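Local coordinates for AOC_like domain-containing protein (Frankia sp. Cc1.17, PDB 7DVI) that acts as an exo-selective intermolecular Diels-Alderase on non-natural substrates and adopts an allene oxide cyclase-like beta-barrel fold, at residues Ala81-Ser87 / Glu100-Asn106; Met21-His25 / Val124-Leu128. All blocks are in the same frame, centred on the assembly; numbering follows the deposited sequence. Where two conformers were deposited one is given.

Contact 1: residues Ala81-Ser87 / Glu100-Asn106; sequences AVLTYYS and EGWADFN. With EDO (1,2-ethanediol), chain E; EDO (1,2-ethanediol), chain R; EDO (1,2-ethanediol), chain F.
D104 OD1 is gripped by two backbone N-H groups, V82 N at 3.1 Å and N106 N at 2.9 Å. They reach it from opposite faces of the carboxylate plane, which should restrict the rotation of the group. D104 is the N-cap of helix 105-109 and ends the second strand of an antiparallel hairpin, 82-92 with 95-104, in the closed beta barrel. V82 O also has two donors: F105 N in a nearly straight bond (2.8 Å) and T84 OG1. The pairs T84-A103 and Y86-G101 are hydrogen-bonded; L83-D104, Y85-W102 and S87-E100 are non-hydrogen-bonded.

On the face with Y85 and W102, the Y85 ring turns its edge to the W102 face, planes 79° apart. Y85 CG is anti to the backbone N (chi1 -160°), which sets CD1 over the indole, 3.5 Å from W102 CE2. Y75 adds another edge-to-face partner for W102. On the other face, Y86 CE1 meets A103 CB at 3.7 Å. W134 meets the Y86 ring edge-to-face, and Y71 at a small angle. Y85 OH donates a very short bond to E100 OE2 (2.5 Å); OE2 lies at the ring edge, in the phenol plane, and the carboxylate is turned 78° from it.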
loop_
_atom_site.group_PDB
_atom_site.type_symbol
_atom_site.label_atom_id
_atom_site.label_comp_id
_atom_site.label_asym_id
_atom_site.label_seq_id
_atom_site.Cartn_x
_atom_site.Cartn_y
_atom_site.Cartn_z
ATOM N N ALA A 81 10.524 -7.766 12.182
ATOM C CA ALA A 81 9.154 -7.287 11.883
ATOM C C ALA A 81 8.359 -8.472 11.339
ATOM O O ALA A 81 8.903 -9.351 10.582
ATOM C CB ALA A 81 9.162 -6.104 10.930
ATOM N N VAL A 82 7.094 -8.525 11.746
ATOM C CA VAL A 82 6.126 -9.563 11.315
ATOM C C VAL A 82 5.030 -8.874 10.461
ATOM O O VAL A 82 4.084 -8.281 10.976
ATOM C CB VAL A 82 5.588 -10.353 12.516
ATOM C CG1 VAL A 82 4.582 -11.406 12.068
ATOM C CG2 VAL A 82 6.724 -10.993 13.349
ATOM N N LEU A 83 5.203 -8.944 9.158
ATOM C CA LEU A 83 4.407 -8.151 8.209
ATOM C C LEU A 83 3.120 -8.928 7.929
ATOM O O LEU A 83 3.136 -10.130 7.550
ATOM C CB LEU A 83 5.238 -7.826 6.967
ATOM C CG LEU A 83 5.998 -6.502 7.007
ATOM C CD1 LEU A 83 5.088 -5.288 7.084
ATOM C CD2 LEU A 83 6.997 -6.472 8.162
ATOM N N THR A 84 2.042 -8.222 8.206
ATOM C CA THR A 84 0.666 -8.724 8.312
ATOM C C THR A 84 -0.202 -7.892 7.346
ATOM O O THR A 84 -0.157 -6.642 7.430
ATOM C CB THR A 84 0.230 -8.630 9.784
ATOM O OG1 THR A 84 1.182 -9.332 10.591
ATOM C CG2 THR A 84 -1.116 -9.256 10.036
ATOM N N TYR A 85 -0.989 -8.570 6.517
ATOM C CA TYR A 85 -1.828 -7.906 5.488
ATOM C C TYR A 85 -3.271 -7.928 5.929
ATOM O O TYR A 85 -3.834 -9.028 6.067
ATOM C CB TYR A 85 -1.639 -8.525 4.112
ATOM C CG TYR A 85 -2.084 -7.585 3.013
ATOM C CD1 TYR A 85 -1.224 -6.607 2.558
ATOM C CD2 TYR A 85 -3.389 -7.602 2.530
ATOM C CE1 TYR A 85 -1.611 -5.718 1.574
ATOM C CE2 TYR A 85 -3.790 -6.724 1.528
ATOM C CZ TYR A 85 -2.897 -5.776 1.065
ATOM O OH TYR A 85 -3.270 -4.864 0.119
ATOM N N TYR A 86 -3.837 -6.724 6.075
ATOM C CA TYR A 86 -5.224 -6.469 6.506
ATOM C C TYR A 86 -6.051 -5.995 5.289
ATOM O O TYR A 86 -5.547 -5.239 4.411
ATOM C CB TYR A 86 -5.262 -5.368 7.564
ATOM C CG TYR A 86 -4.765 -5.774 8.913
ATOM C CD1 TYR A 86 -3.405 -5.779 9.189
ATOM C CD2 TYR A 86 -5.649 -6.112 9.934
ATOM C CE1 TYR A 86 -2.929 -6.165 10.429
ATOM C CE2 TYR A 86 -5.172 -6.454 11.202
ATOM C CZ TYR A 86 -3.814 -6.524 11.428
ATOM O OH TYR A 86 -3.332 -6.888 12.653
ATOM N N SER A 87 -7.277 -6.469 5.229
ATOM C CA SER A 87 -8.309 -6.035 4.260
ATOM C C SER A 87 -9.646 -5.929 4.978
ATOM O O SER A 87 -10.050 -6.957 5.605
ATOM C CB SER A 87 -8.414 -7.001 3.130
ATOM O OG SER A 87 -9.036 -6.382 2.034
ATOM N N GLU A 100 -7.110 -1.527 3.030
ATOM C CA GLU A 100 -6.223 -2.706 3.024
ATOM C C GLU A 100 -4.763 -2.251 2.977
ATOM O O GLU A 100 -4.412 -1.179 2.387
ATOM C CB GLU A 100 -6.575 -3.680 1.924
ATOM C CG GLU A 100 -6.142 -3.210 0.540
ATOM C CD GLU A 100 -6.481 -4.278 -0.453
ATOM O OE1 GLU A 100 -7.649 -4.421 -0.782
ATOM O OE2 GLU A 100 -5.583 -5.034 -0.800
ATOM N N GLY A 101 -3.914 -3.059 3.620
ATOM C CA GLY A 101 -2.461 -2.848 3.537
ATOM C C GLY A 101 -1.769 -3.477 4.723
ATOM O O GLY A 101 -2.325 -4.417 5.307
ATOM N N TRP A 102 -0.589 -2.970 5.000
ATOM C CA TRP A 102 0.440 -3.636 5.838
ATOM C C TRP A 102 0.479 -3.029 7.221
ATOM O O TRP A 102 0.471 -1.771 7.354
ATOM C CB TRP A 102 1.808 -3.480 5.191
ATOM C CG TRP A 102 1.960 -4.225 3.917
ATOM C CD1 TRP A 102 2.068 -3.728 2.653
ATOM C CD2 TRP A 102 2.046 -5.651 3.798
ATOM N NE1 TRP A 102 2.166 -4.764 1.757
ATOM C CE2 TRP A 102 2.225 -5.948 2.435
ATOM C CE3 TRP A 102 1.987 -6.701 4.712
ATOM C CZ2 TRP A 102 2.323 -7.250 1.956
ATOM C CZ3 TRP A 102 2.109 -7.990 4.234
ATOM C CH2 TRP A 102 2.264 -8.256 2.878
ATOM N N ALA A 103 0.668 -3.918 8.196
ATOM C CA ALA A 103 1.022 -3.564 9.576
ATOM C C ALA A 103 2.096 -4.563 10.089
ATOM O O ALA A 103 2.082 -5.771 9.732
ATOM C CB ALA A 103 -0.224 -3.595 10.424
ATOM N N ASP A 104 2.999 -4.043 10.883
ATOM C CA ASP A 104 3.935 -4.868 11.696
ATOM C C ASP A 104 3.153 -5.421 12.886
ATOM O O ASP A 104 2.690 -4.625 13.736
ATOM C CB ASP A 104 5.152 -4.044 12.108
ATOM C CG ASP A 104 6.212 -4.845 12.886
ATOM O OD1 ASP A 104 5.958 -6.037 13.251
ATOM O OD2 ASP A 104 7.275 -4.280 13.092
ATOM N N PHE A 105 2.968 -6.728 12.956
ATOM C CA PHE A 105 2.247 -7.358 14.097
ATOM C C PHE A 105 2.898 -7.009 15.455
ATOM O O PHE A 105 2.162 -6.929 16.471
ATOM C CB PHE A 105 2.063 -8.843 13.841
ATOM C CG PHE A 105 0.948 -9.470 14.621
ATOM C CD1 PHE A 105 -0.372 -9.161 14.343
ATOM C CD2 PHE A 105 1.217 -10.393 15.618
ATOM C CE1 PHE A 105 -1.409 -9.768 15.035
ATOM C CE2 PHE A 105 0.184 -10.999 16.309
ATOM C CZ PHE A 105 -1.127 -10.671 16.035
ATOM N N ASN A 106 4.180 -6.666 15.464
ATOM C CA ASN A 106 4.909 -6.256 16.694
ATOM C C ASN A 106 4.386 -4.897 17.130
ATOM O O ASN A 106 4.083 -4.762 18.331
ATOM C CB ASN A 106 6.423 -6.292 16.488
ATOM C CG ASN A 106 6.917 -7.717 16.326
ATOM O OD1 ASN A 106 6.328 -8.634 16.878
ATOM N ND2 ASN A 106 7.960 -7.913 15.543
HETATM C C1 EDO E . 4.901 -5.438 -1.442
HETATM O O1 EDO E . 4.574 -6.383 -0.456
HETATM C C2 EDO E . 3.710 -4.922 -2.092
HETATM O O2 EDO E . 2.731 -4.479 -1.162
HETATM C C1 EDO R . -5.993 -8.020 14.750
HETATM O O1 EDO R . -4.927 -7.175 14.460
HETATM C C2 EDO R . -7.289 -7.295 14.717
HETATM O O2 EDO R . -8.342 -7.970 15.405
HETATM C C1 EDO F . -6.043 -2.268 -3.712
HETATM O O1 EDO F . -7.422 -2.434 -3.569
HETATM C C2 EDO F . -5.500 -3.394 -4.501
HETATM O O2 EDO F . -6.158 -3.531 -5.726
#

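Contact 2: residues Met21-His25 / Val124-Leu128; sequences MSVVH and VYRGL. With EDO (1,2-ethanediol), chain V.
V23 lies against Y125, L128 and V124, and this is the tight part of the contact. Its CG1 is anti to the backbone N (chi1 -174°) and comes obliquely to the Y125 ring, 3.5 Å from Y125 CE1. The two side chains cross at about a right angle. The other branch, V23 CG2, meets L128 CD2 at 3.8 Å. It also meets V124 CG2 at 4.1 Å. V124 CG2 itself sits over the centre of the Y125 ring, 3.7 Å above its plane. V23 CG1 comes to the ring from this same side, nearer its CE1 corner.

The segment 124-128 is a loop between strands 114-121 and 129-135 of the barrel. It makes a type II beta turn from Y125 to L128, closed by L128 N to Y125 O. G127 has the positive phi expected at the third position of such a turn. Strand 22-37 passes beside this loop. At this end its backbone pairs with strand 143-150, V23 with L149 and H25 with I147.

The polar end is held mainly by a third group. H25 NE2 gives Y125 OH only a weak, bent bond of 2.9 Å, with 123° at the hydrogen. The hydroxyl lies in the plane of the imidazole, at its edge. The carboxylate of D94 binds both residues, OD1 to Y125 OH and OD2 to H25 NE2.

M21 is the loose side. This residue is exposed, and its extended chain brings SD no nearer than 4.2 Å to L128 CD1. V78 of the second subunit packs on both M21 and L128. An ethanediol oxygen bridges M21 N and M21 O.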
loop_
_atom_site.group_PDB
_atom_site.type_symbol
_atom_site.label_atom_id
_atom_site.label_comp_id
_atom_site.label_asym_id
_atom_site.label_seq_id
_atom_site.Cartn_x
_atom_site.Cartn_y
_atom_site.Cartn_z
ATOM N N MET A 21 -10.292 19.278 0.652
ATOM C CA MET A 21 -11.559 18.609 1.035
ATOM C C MET A 21 -11.173 17.409 1.905
ATOM O O MET A 21 -10.263 16.637 1.471
ATOM C CB MET A 21 -12.369 18.143 -0.177
ATOM C CG MET A 21 -13.645 17.375 0.205
ATOM S SD MET A 21 -14.722 17.050 -1.190
ATOM C CE MET A 21 -16.154 16.432 -0.315
ATOM N N SER A 22 -11.785 17.260 3.077
ATOM C CA SER A 22 -11.459 16.119 3.951
ATOM C C SER A 22 -12.618 15.719 4.851
ATOM O O SER A 22 -13.545 16.562 5.118
ATOM C CB SER A 22 -10.188 16.390 4.687
ATOM O OG SER A 22 -10.326 17.458 5.572
ATOM N N VAL A 23 -12.627 14.427 5.190
ATOM C CA VAL A 23 -13.490 13.811 6.230
ATOM C C VAL A 23 -12.578 13.101 7.226
ATOM O O VAL A 23 -11.807 12.196 6.805
ATOM C CB VAL A 23 -14.525 12.865 5.619
ATOM C CG1 VAL A 23 -15.490 12.348 6.670
ATOM C CG2 VAL A 23 -15.293 13.530 4.466
ATOM N N VAL A 24 -12.637 13.519 8.493
ATOM C CA VAL A 24 -11.776 12.972 9.566
ATOM C C VAL A 24 -12.692 12.537 10.693
ATOM O O VAL A 24 -13.556 13.348 11.084
ATOM C CB VAL A 24 -10.728 13.999 10.012
ATOM C CG1 VAL A 24 -9.871 13.448 11.140
ATOM C CG2 VAL A 24 -9.833 14.463 8.878
ATOM N N HIS A 25 -12.552 11.291 11.142
ATOM C CA HIS A 25 -13.160 10.768 12.385
ATOM C C HIS A 25 -12.023 10.304 13.291
ATOM O O HIS A 25 -11.328 9.325 12.910
ATOM C CB HIS A 25 -14.155 9.623 12.151
ATOM C CG HIS A 25 -15.314 9.988 11.297
ATOM N ND1 HIS A 25 -16.360 10.771 11.768
ATOM C CD2 HIS A 25 -15.605 9.678 10.017
ATOM C CE1 HIS A 25 -17.252 10.922 10.816
ATOM N NE2 HIS A 25 -16.832 10.236 9.731
ATOM N N VAL A 124 -20.131 10.361 1.801
ATOM C CA VAL A 124 -19.226 11.555 1.840
ATOM C C VAL A 124 -17.810 11.180 1.352
ATOM O O VAL A 124 -17.046 12.099 1.017
ATOM C CB VAL A 124 -19.172 12.183 3.250
ATOM C CG1 VAL A 124 -20.543 12.735 3.645
ATOM C CG2 VAL A 124 -18.658 11.193 4.298
ATOM N N TYR A 125 -17.441 9.889 1.337
ATOM C CA TYR A 125 -16.040 9.460 1.043
ATOM C C TYR A 125 -15.801 9.304 -0.467
ATOM O O TYR A 125 -14.651 9.062 -0.918
ATOM C CB TYR A 125 -15.770 8.136 1.776
ATOM C CG TYR A 125 -16.060 8.223 3.241
ATOM C CD1 TYR A 125 -15.254 8.997 4.062
ATOM C CD2 TYR A 125 -17.135 7.575 3.812
ATOM C CE1 TYR A 125 -15.514 9.124 5.416
ATOM C CE2 TYR A 125 -17.401 7.692 5.169
ATOM C CZ TYR A 125 -16.583 8.469 5.969
ATOM O OH TYR A 125 -16.817 8.588 7.322
ATOM N N ARG A 126 -16.871 9.358 -1.255
ATOM C CA ARG A 126 -16.772 9.128 -2.711
ATOM C C ARG A 126 -15.855 10.187 -3.311
ATOM O O ARG A 126 -15.982 11.372 -2.967
ATOM C CB ARG A 126 -18.166 9.062 -3.343
ATOM C CG ARG A 126 -18.145 8.481 -4.748
ATOM C CD ARG A 126 -19.498 8.643 -5.426
ATOM N NE ARG A 126 -20.465 7.701 -4.884
ATOM C CZ ARG A 126 -20.688 6.487 -5.389
ATOM N NH1 ARG A 126 -19.999 6.056 -6.438
ATOM N NH2 ARG A 126 -21.601 5.704 -4.839
ATOM N N GLY A 127 -14.835 9.743 -4.052
ATOM C CA GLY A 127 -13.811 10.611 -4.649
ATOM C C GLY A 127 -12.751 11.059 -3.680
ATOM O O GLY A 127 -11.898 11.907 -4.063
ATOM N N LEU A 128 -12.736 10.484 -2.478
ATOM C CA LEU A 128 -11.672 10.744 -1.497
ATOM C C LEU A 128 -10.826 9.459 -1.256
ATOM O O LEU A 128 -11.381 8.375 -1.376
ATOM C CB LEU A 128 -12.335 11.071 -0.171
ATOM C CG LEU A 128 -12.842 12.491 0.044
ATOM C CD1 LEU A 128 -13.265 13.158 -1.219
ATOM C CD2 LEU A 128 -13.884 12.531 1.128
HETATM C C1 EDO V . -8.502 17.739 -1.615
HETATM O O1 EDO V . -7.892 17.544 -0.350
HETATM C C2 EDO V . -8.247 19.074 -2.229
HETATM O O2 EDO V . -8.461 19.113 -3.632
#

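Contacts 1 and 2 lie on opposite sides of the chain's centre. Their own centres are 24 Å apart, and their nearest atoms are about 12 Å apart, so they do not touch. Both reach the same closed antiparallel sheet. Contact 1 joins two neighbouring strands, 82-92 and 95-104, close together in sequence. Contact 2 brings the start of the first strand, 22-37, to the loop before strand 129-135, so contact 1 is nested within the stretch of chain that contact 2 spans. D94, which contact 2 uses as its polar partner, sits in the turn of the hairpin 82-92/95-104. The hairpin therefore reaches from one contact to the other along the barrel.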